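PDB 5NUP: ABC transporter permease from Klebsiella pneumoniae, which is an MlaA-family lipoprotein that probably removes misplaced phospholipids from the outer leaflet of the outer membrane, preserving its lipid asymmetry. Local coordinates for residues R144-D149 with Q204-I209. Residues are numbered along the deposited sequence; the frame is centred on the assembly and turned at random.
Sequences RDEGGD and QRHDFI
Asp145 and His206 make a polar loop-to-helix contact, joining the loop that follows strand 139-141 to the C-terminal part of helix 194-209. The geometry supports a hydrogen bond: His206 ND1 lies 2.5 Å from Asp145 OD2, with an N-H...O angle of 176°. The carboxylate lies nearly coplanar with the imidazole, their planes 17° apart, and OD2 accepts the bond through its anti lone pair. Chi1 of Asp145, -71°, sets CG opposite the carbonyl carbon, on a CB that already points at the helix.

The other oxygen of the same group is held from within the loop. Arg144 NE forms a salt bridge to Asp145 OD1 at 2.7 Å, in the guanidinium plane but tilted out of the carboxylate plane. Gripped at both oxygens, the carboxylate is restrained from turning about CB-CG, and the nearby arginine would be expected to favour its ionised form.

Glu146 reaches another part of the ring's edge, OE1 standing 3.5 Å from His206 CE1; its OE2 is hydrogen-bonded to Tyr202, whose ring also stacks on His206. Tyr129 packs beside Asp145 and His206 and makes a cation-pi contact with Arg144. The arrangement is a His-carboxylate hydrogen bond whose aspartate is also salt-bridged to Arg144, tying loop to helix within the MlaA fold.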
loop_
_atom_site.group_PDB
_atom_site.type_symbol
_atom_site.label_atom_id
_atom_site.label_comp_id
_atom_site.label_asym_id
_atom_site.label_seq_id
_atom_site.Cartn_x
_atom_site.Cartn_y
_atom_site.Cartn_z
ATOM N N ARG F 144 12.190 -62.398 2.790
ATOM C CA ARG F 144 12.979 -61.228 2.418
ATOM C C ARG F 144 12.126 -59.979 2.186
ATOM O O ARG F 144 12.453 -58.909 2.700
ATOM C CB ARG F 144 13.839 -61.501 1.167
ATOM C CG ARG F 144 14.418 -60.213 0.561
ATOM C CD ARG F 144 15.071 -60.409 -0.806
ATOM N NE ARG F 144 14.293 -59.802 -1.882
ATOM C CZ ARG F 144 14.583 -59.924 -3.175
ATOM N NH1 ARG F 144 15.641 -60.632 -3.569
ATOM N NH2 ARG F 144 13.802 -59.347 -4.076
ATOM N N ASP F 145 11.033 -60.077 1.429
ATOM C CA ASP F 145 10.292 -58.854 1.105
ATOM C C ASP F 145 9.192 -58.553 2.118
ATOM O O ASP F 145 9.304 -57.580 2.867
ATOM C CB ASP F 145 9.718 -58.940 -0.306
ATOM C CG ASP F 145 10.789 -58.836 -1.366
ATOM O OD1 ASP F 145 11.982 -58.708 -1.000
ATOM O OD2 ASP F 145 10.444 -58.863 -2.561
ATOM N N GLU F 146 8.120 -59.335 2.142
ATOM C CA GLU F 146 7.233 -59.264 3.292
ATOM C C GLU F 146 8.069 -59.619 4.514
ATOM O O GLU F 146 8.932 -60.498 4.460
ATOM C CB GLU F 146 6.047 -60.223 3.134
ATOM C CG GLU F 146 4.988 -59.714 2.171
ATOM C CD GLU F 146 5.325 -60.024 0.717
ATOM O OE1 GLU F 146 4.669 -59.471 -0.190
ATOM O OE2 GLU F 146 6.266 -60.800 0.480
ATOM N N GLY F 147 7.881 -58.914 5.598
ATOM C CA GLY F 147 8.776 -59.238 6.712
ATOM C C GLY F 147 10.122 -58.520 6.690
ATOM O O GLY F 147 10.525 -57.930 7.691
ATOM N N GLY F 148 10.846 -58.583 5.571
ATOM C CA GLY F 148 11.940 -57.644 5.392
ATOM C C GLY F 148 11.434 -56.215 5.282
ATOM O O GLY F 148 11.963 -55.304 5.921
ATOM N N ASP F 149 10.363 -56.003 4.512
ATOM C CA ASP F 149 9.740 -54.685 4.504
ATOM C C ASP F 149 9.329 -54.260 5.906
ATOM O O ASP F 149 9.194 -53.061 6.167
ATOM C CB ASP F 149 8.514 -54.627 3.587
ATOM C CG ASP F 149 8.879 -54.514 2.115
ATOM O OD1 ASP F 149 10.075 -54.673 1.760
ATOM O OD2 ASP F 149 7.963 -54.219 1.317
ATOM N N GLN F 204 7.624 -62.110 -10.528
ATOM C CA GLN F 204 7.802 -61.176 -11.636
ATOM C C GLN F 204 7.647 -59.736 -11.156
ATOM O O GLN F 204 8.473 -58.871 -11.477
ATOM C CB GLN F 204 6.776 -61.482 -12.732
ATOM C CG GLN F 204 6.862 -62.904 -13.284
ATOM C CD GLN F 204 6.400 -63.046 -14.721
ATOM O OE1 GLN F 204 5.659 -62.208 -15.233
ATOM N NE2 GLN F 204 6.820 -64.127 -15.373
ATOM N N ARG F 205 6.593 -59.477 -10.365
ATOM C CA ARG F 205 6.369 -58.150 -9.790
ATOM C C ARG F 205 7.439 -57.810 -8.756
ATOM O O ARG F 205 7.918 -56.673 -8.710
ATOM C CB ARG F 205 4.961 -58.080 -9.178
ATOM C CG ARG F 205 3.873 -57.525 -10.135
ATOM C CD ARG F 205 2.428 -57.825 -9.646
ATOM N NE ARG F 205 1.492 -58.030 -10.766
ATOM C CZ ARG F 205 0.295 -58.612 -10.670
ATOM N NH1 ARG F 205 -0.141 -59.052 -9.498
ATOM N NH2 ARG F 205 -0.472 -58.751 -11.747
ATOM N N HIS F 206 7.864 -58.792 -7.949
ATOM C CA HIS F 206 8.790 -58.520 -6.850
ATOM C C HIS F 206 10.245 -58.416 -7.295
ATOM O O HIS F 206 11.032 -57.728 -6.633
ATOM C CB HIS F 206 8.680 -59.599 -5.779
ATOM C CG HIS F 206 7.696 -59.287 -4.703
ATOM N ND1 HIS F 206 8.088 -58.953 -3.426
ATOM C CD2 HIS F 206 6.344 -59.270 -4.701
ATOM C CE1 HIS F 206 7.019 -58.733 -2.683
ATOM N NE2 HIS F 206 5.947 -58.919 -3.432
ATOM N N ASP F 207 10.638 -59.115 -8.371
ATOM C CA ASP F 207 11.987 -58.945 -8.906
ATOM C C ASP F 207 12.124 -57.656 -9.697
ATOM O O ASP F 207 13.222 -57.096 -9.776
ATOM C CB ASP F 207 12.394 -60.096 -9.829
ATOM C CG ASP F 207 12.949 -61.293 -9.085
ATOM O OD1 ASP F 207 13.407 -61.138 -7.931
ATOM O OD2 ASP F 207 13.020 -62.372 -9.704
ATOM N N PHE F 208 11.032 -57.178 -10.293
ATOM C CA PHE F 208 11.089 -55.914 -11.016
ATOM C C PHE F 208 11.394 -54.751 -10.080
ATOM O O PHE F 208 12.063 -53.795 -10.478
ATOM C CB PHE F 208 9.782 -55.683 -11.763
ATOM C CG PHE F 208 9.798 -54.473 -12.636
ATOM C CD1 PHE F 208 10.607 -54.431 -13.758
ATOM C CD2 PHE F 208 8.999 -53.376 -12.343
ATOM C CE1 PHE F 208 10.623 -53.313 -14.572
ATOM C CE2 PHE F 208 9.003 -52.249 -13.156
ATOM C CZ PHE F 208 9.820 -52.218 -14.272
ATOM N N ILE F 209 10.929 -54.826 -8.830
ATOM C CA ILE F 209 11.082 -53.722 -7.885
ATOM C C ILE F 209 12.539 -53.551 -7.422
ATOM O O ILE F 209 12.955 -52.426 -7.120
ATOM C CB ILE F 209 10.087 -53.919 -6.717
ATOM C CG1 ILE F 209 8.780 -53.168 -6.982
ATOM C CG2 ILE F 209 10.619 -53.390 -5.424
ATOM C CD1 ILE F 209 8.187 -53.368 -8.358
#